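Local coordinates for 3-oxoacyl-[acyl-carrier protein] synthase (Thermus thermophilus, PDB 1UB7) that probably catalyses the first condensation of fatty acid synthesis, joining an acetyl group from acetyl-CoA to malonyl-ACP, at residues Y49-D52 with L53-A57; F215-A218 with V219-N223. All blocks are in the same frame, centred on the assembly; numbering follows the deposited sequence.

Two turns of helix, both local in sequence, illustrate how side chains three or four residues apart organise the surface of a helix. Following the chain from the N terminus, contact 1 comes first, at the start of helix 50-64; contact 2 lies much later, inside helix 211-233. Each is one continuous stretch, so neither closes a loop, and the two follow in series without nesting or crossing. Their centres are about 30 Å apart, on opposite sides of the chain's centre. Contact 1 belongs with the sheet containing strands 3-10 and 131-138 and reaches the second subunit, whereas contact 2 packs on the sheet containing strands 300-307 and 311-318.

Contact 1: residues Y49-D52 with L53-A57; sequences YTSD and LAFKA
Tyr49 O, the carbonyl oxygen of the N-cap residue, is gripped by two backbone donors, Leu53 N at 3.0 Å and, weakly, Asp52 N. Asp52 answers with its side chain: OD2 takes the N-H of Tyr49 through the anti lone pair, folding back from the third residue of the helix onto the N-cap. Its CG stands beside its own backbone N (chi1 -57°), which turns the carboxylate back toward the cap. The same OD2 also meets Arg196 of the second subunit in a salt bridge, so two donors hold this group at the dimer interface. Two residues beyond Tyr49, Ser51 O accepts a bond from Phe55 N at 2.7 Å and lies under one face of the Phe55 ring, 3.0 Å from its plane and toward the rim. Lys56 bends at chi2 (137°) and lays CD 3.4 Å from Asp52 O; its NZ passes Asp52 CB at 4.2 Å and pairs with Glu48 instead of the carboxylate. Around the opening turns of helix 50-64, Thr50 and Ala54 face strand 131-138, Leu53 and Lys56 meet Tyr10 of strand 3-10, and Ser51 and Phe55 pack on helix 89-96 and on Pro198 of the second subunit.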
loop_
_atom_site.group_PDB
_atom_site.type_symbol
_atom_site.label_atom_id
_atom_site.label_comp_id
_atom_site.label_asym_id
_atom_site.label_seq_id
_atom_site.Cartn_x
_atom_site.Cartn_y
_atom_site.Cartn_z
ATOM N N TYR A 49 -16.197 -10.128 -3.705
ATOM C CA TYR A 49 -15.007 -9.768 -2.930
ATOM C C TYR A 49 -14.642 -8.296 -2.892
ATOM O O TYR A 49 -15.322 -7.454 -3.487
ATOM C CB TYR A 49 -13.815 -10.583 -3.407
ATOM C CG TYR A 49 -14.022 -12.051 -3.155
ATOM C CD1 TYR A 49 -14.736 -12.842 -4.057
ATOM C CD2 TYR A 49 -13.578 -12.636 -1.972
ATOM C CE1 TYR A 49 -15.008 -14.182 -3.784
ATOM C CE2 TYR A 49 -13.844 -13.974 -1.687
ATOM C CZ TYR A 49 -14.558 -14.739 -2.596
ATOM O OH TYR A 49 -14.810 -16.060 -2.313
ATOM N N THR A 50 -13.561 -7.987 -2.182
ATOM C CA THR A 50 -13.125 -6.596 -2.048
ATOM C C THR A 50 -13.060 -5.816 -3.361
ATOM O O THR A 50 -13.474 -4.654 -3.413
ATOM C CB THR A 50 -11.772 -6.504 -1.348
ATOM O OG1 THR A 50 -11.934 -6.874 0.027
ATOM C CG2 THR A 50 -11.215 -5.080 -1.446
ATOM N N SER A 51 -12.558 -6.456 -4.414
ATOM C CA SER A 51 -12.477 -5.800 -5.711
ATOM C C SER A 51 -13.883 -5.469 -6.219
ATOM O O SER A 51 -14.109 -4.408 -6.818
ATOM C CB SER A 51 -11.734 -6.693 -6.713
ATOM O OG SER A 51 -12.308 -7.978 -6.773
ATOM N N ASP A 52 -14.834 -6.360 -5.959
ATOM C CA ASP A 52 -16.212 -6.125 -6.399
ATOM C C ASP A 52 -16.806 -4.951 -5.645
ATOM O O ASP A 52 -17.488 -4.104 -6.227
ATOM C CB ASP A 52 -17.065 -7.363 -6.166
ATOM C CG ASP A 52 -16.501 -8.573 -6.850
ATOM O OD1 ASP A 52 -16.547 -8.618 -8.102
ATOM O OD2 ASP A 52 -15.998 -9.465 -6.135
ATOM N N LEU A 53 -16.549 -4.902 -4.342
ATOM C CA LEU A 53 -17.064 -3.805 -3.558
ATOM C C LEU A 53 -16.436 -2.532 -4.119
ATOM O O LEU A 53 -17.108 -1.506 -4.227
ATOM C CB LEU A 53 -16.700 -3.981 -2.085
ATOM C CG LEU A 53 -17.065 -5.324 -1.434
ATOM C CD1 LEU A 53 -16.634 -5.303 0.034
ATOM C CD2 LEU A 53 -18.570 -5.574 -1.549
ATOM N N ALA A 54 -15.157 -2.608 -4.495
ATOM C CA ALA A 54 -14.457 -1.450 -5.047
ATOM C C ALA A 54 -15.064 -1.055 -6.397
ATOM O O ALA A 54 -15.284 0.136 -6.654
ATOM C CB ALA A 54 -12.962 -1.749 -5.200
ATOM N N PHE A 55 -15.339 -2.042 -7.253
ATOM C CA PHE A 55 -15.932 -1.746 -8.556
ATOM C C PHE A 55 -17.279 -1.056 -8.354
ATOM O O PHE A 55 -17.551 -0.009 -8.949
ATOM C CB PHE A 55 -16.154 -3.018 -9.393
ATOM C CG PHE A 55 -14.891 -3.788 -9.724
ATOM C CD1 PHE A 55 -13.629 -3.182 -9.662
ATOM C CD2 PHE A 55 -14.972 -5.132 -10.105
ATOM C CE1 PHE A 55 -12.468 -3.911 -9.967
ATOM C CE2 PHE A 55 -13.820 -5.866 -10.413
ATOM C CZ PHE A 55 -12.565 -5.249 -10.341
ATOM N N LYS A 56 -18.119 -1.644 -7.505
ATOM C CA LYS A 56 -19.435 -1.086 -7.232
ATOM C C LYS A 56 -19.394 0.320 -6.645
ATOM O O LYS A 56 -20.254 1.146 -6.949
ATOM C CB LYS A 56 -20.241 -2.034 -6.331
ATOM C CG LYS A 56 -20.987 -3.097 -7.133
ATOM C CD LYS A 56 -20.889 -4.465 -6.501
ATOM C CE LYS A 56 -21.370 -5.562 -7.454
ATOM N NZ LYS A 56 -21.169 -6.921 -6.846
ATOM N N ALA A 57 -18.401 0.614 -5.819
ATOM C CA ALA A 57 -18.315 1.952 -5.246
ATOM C C ALA A 57 -17.968 2.940 -6.350
ATOM O O ALA A 57 -18.489 4.047 -6.381
ATOM C CB ALA A 57 -17.261 2.001 -4.151
#

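Contact 2: residues F215-A218 with V219-N223; sequences FKFA and VRVMN
Ala218 and Val219, the residues most covered in this helical turn, meet their partners in different ways. Ala218 works through its carbonyl: Met222 N donates to Ala218 O at 2.6 Å, and Met222 CB comes within 3.0 Å of the same oxygen, a close and somewhat strained approach on the buried side of the helix. Val219 reaches backward. Its N-H bonds to Phe215 O, while its CG2 methyl, set beside the backbone N and anti to the carbonyl carbon, lies 3.0 Å from Phe215 O and 3.4 Å from Phe215 CE1, meeting the ring obliquely. On the exposed side, Lys216 and Arg220 run alongside each other in the same direction. CG of Lys216 sits over one face of the Arg220 guanidinium, 3.7 Å from NH1. The lysine then bends at chi3 (-59°), and Lys216 NZ ends 5.9 Å from Arg220 NH1, in a long, weak ion pair with Glu213. Phe217 and Val221 form a further pair. Val221 CB stands over the face of the Phe217 ring in a CH-pi contact, 4.2 Å from the ring centroid. Were Phe217 replaced by an alanine, Val221 would probably lose its aromatic cover and a gap open toward Phe306 and Trp312. These pairs, four residues apart, follow the alpha-helical repeat, and with Lys216 and Arg220 exposed and Ala218, Val219 and Met222 buried, the helix is amphipathic. Ala218 and Met222 pack on helix 250-258 and strand 300-307, as expected of a helix covering a sheet in the layered thiolase fold, and Met222 comes about 6 Å, side chain to side chain, from His246, a predicted active-site residue.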
loop_
_atom_site.group_PDB
_atom_site.type_symbol
_atom_site.label_atom_id
_atom_site.label_comp_id
_atom_site.label_asym_id
_atom_site.label_seq_id
_atom_site.Cartn_x
_atom_site.Cartn_y
_atom_site.Cartn_z
ATOM N N PHE A 215 -10.060 0.933 22.731
ATOM C CA PHE A 215 -11.039 1.943 23.135
ATOM C C PHE A 215 -10.305 3.156 23.702
ATOM O O PHE A 215 -10.571 4.306 23.324
ATOM C CB PHE A 215 -11.981 1.368 24.205
ATOM C CG PHE A 215 -13.112 2.288 24.576
ATOM C CD1 PHE A 215 -12.868 3.484 25.249
ATOM C CD2 PHE A 215 -14.420 1.984 24.208
ATOM C CE1 PHE A 215 -13.906 4.364 25.543
ATOM C CE2 PHE A 215 -15.467 2.861 24.499
ATOM C CZ PHE A 215 -15.208 4.053 25.166
ATOM N N LYS A 216 -9.388 2.874 24.624
ATOM C CA LYS A 216 -8.577 3.893 25.278
ATOM C C LYS A 216 -7.821 4.715 24.211
ATOM O O LYS A 216 -7.729 5.945 24.292
ATOM C CB LYS A 216 -7.598 3.194 26.233
ATOM C CG LYS A 216 -7.138 4.028 27.423
ATOM C CD LYS A 216 -6.171 3.242 28.313
ATOM C CE LYS A 216 -6.805 1.961 28.856
ATOM N NZ LYS A 216 -5.904 1.227 29.798
ATOM N N PHE A 217 -7.300 4.008 23.208
ATOM C CA PHE A 217 -6.552 4.595 22.092
ATOM C C PHE A 217 -7.419 5.524 21.227
ATOM O O PHE A 217 -7.146 6.724 21.105
ATOM C CB PHE A 217 -5.973 3.461 21.223
ATOM C CG PHE A 217 -5.382 3.921 19.913
ATOM C CD1 PHE A 217 -4.259 4.747 19.886
ATOM C CD2 PHE A 217 -5.964 3.540 18.704
ATOM C CE1 PHE A 217 -3.723 5.185 18.672
ATOM C CE2 PHE A 217 -5.442 3.970 17.490
ATOM C CZ PHE A 217 -4.319 4.795 17.470
ATOM N N ALA A 218 -8.459 4.954 20.628
ATOM C CA ALA A 218 -9.368 5.703 19.764
ATOM C C ALA A 218 -9.749 7.036 20.387
ATOM O O ALA A 218 -9.529 8.102 19.798
ATOM C CB ALA A 218 -10.631 4.881 19.492
ATOM N N VAL A 219 -10.310 6.959 21.590
ATOM C CA VAL A 219 -10.758 8.130 22.325
ATOM C C VAL A 219 -9.721 9.253 22.405
ATOM O O VAL A 219 -10.003 10.389 22.017
ATOM C CB VAL A 219 -11.210 7.721 23.749
ATOM C CG1 VAL A 219 -11.680 8.941 24.516
ATOM C CG2 VAL A 219 -12.342 6.690 23.656
ATOM N N ARG A 220 -8.525 8.937 22.895
ATOM C CA ARG A 220 -7.475 9.940 23.022
ATOM C C ARG A 220 -6.904 10.383 21.686
ATOM O O ARG A 220 -6.673 11.576 21.455
ATOM C CB ARG A 220 -6.349 9.415 23.911
ATOM C CG ARG A 220 -6.726 9.372 25.383
ATOM C CD ARG A 220 -5.684 8.653 26.214
ATOM N NE ARG A 220 -6.089 8.567 27.612
ATOM C CZ ARG A 220 -5.619 7.665 28.465
ATOM N NH1 ARG A 220 -4.725 6.771 28.060
ATOM N NH2 ARG A 220 -6.045 7.654 29.722
ATOM N N VAL A 221 -6.676 9.423 20.800
ATOM C CA VAL A 221 -6.126 9.756 19.499
ATOM C C VAL A 221 -7.135 10.590 18.706
ATOM O O VAL A 221 -6.833 11.716 18.295
ATOM C CB VAL A 221 -5.711 8.464 18.717
ATOM C CG1 VAL A 221 -6.667 8.175 17.561
ATOM C CG2 VAL A 221 -4.287 8.612 18.213
ATOM N N MET A 222 -8.338 10.057 18.519
ATOM C CA MET A 222 -9.368 10.765 17.769
ATOM C C MET A 222 -9.441 12.228 18.175
ATOM O O MET A 222 -9.545 13.118 17.329
ATOM C CB MET A 222 -10.734 10.115 17.981
ATOM C CG MET A 222 -11.074 9.041 16.973
ATOM S SD MET A 222 -12.674 8.296 17.310
ATOM C CE MET A 222 -13.798 9.697 16.985
ATOM N N ASN A 223 -9.364 12.473 19.478
ATOM C CA ASN A 223 -9.447 13.824 19.990
ATOM C C ASN A 223 -8.241 14.713 19.679
ATOM O O ASN A 223 -8.407 15.830 19.168
ATOM C CB ASN A 223 -9.703 13.779 21.493
ATOM C CG ASN A 223 -10.393 15.025 21.988
ATOM O OD1 ASN A 223 -9.754 16.049 22.240
ATOM N ND2 ASN A 223 -11.716 14.955 22.100
#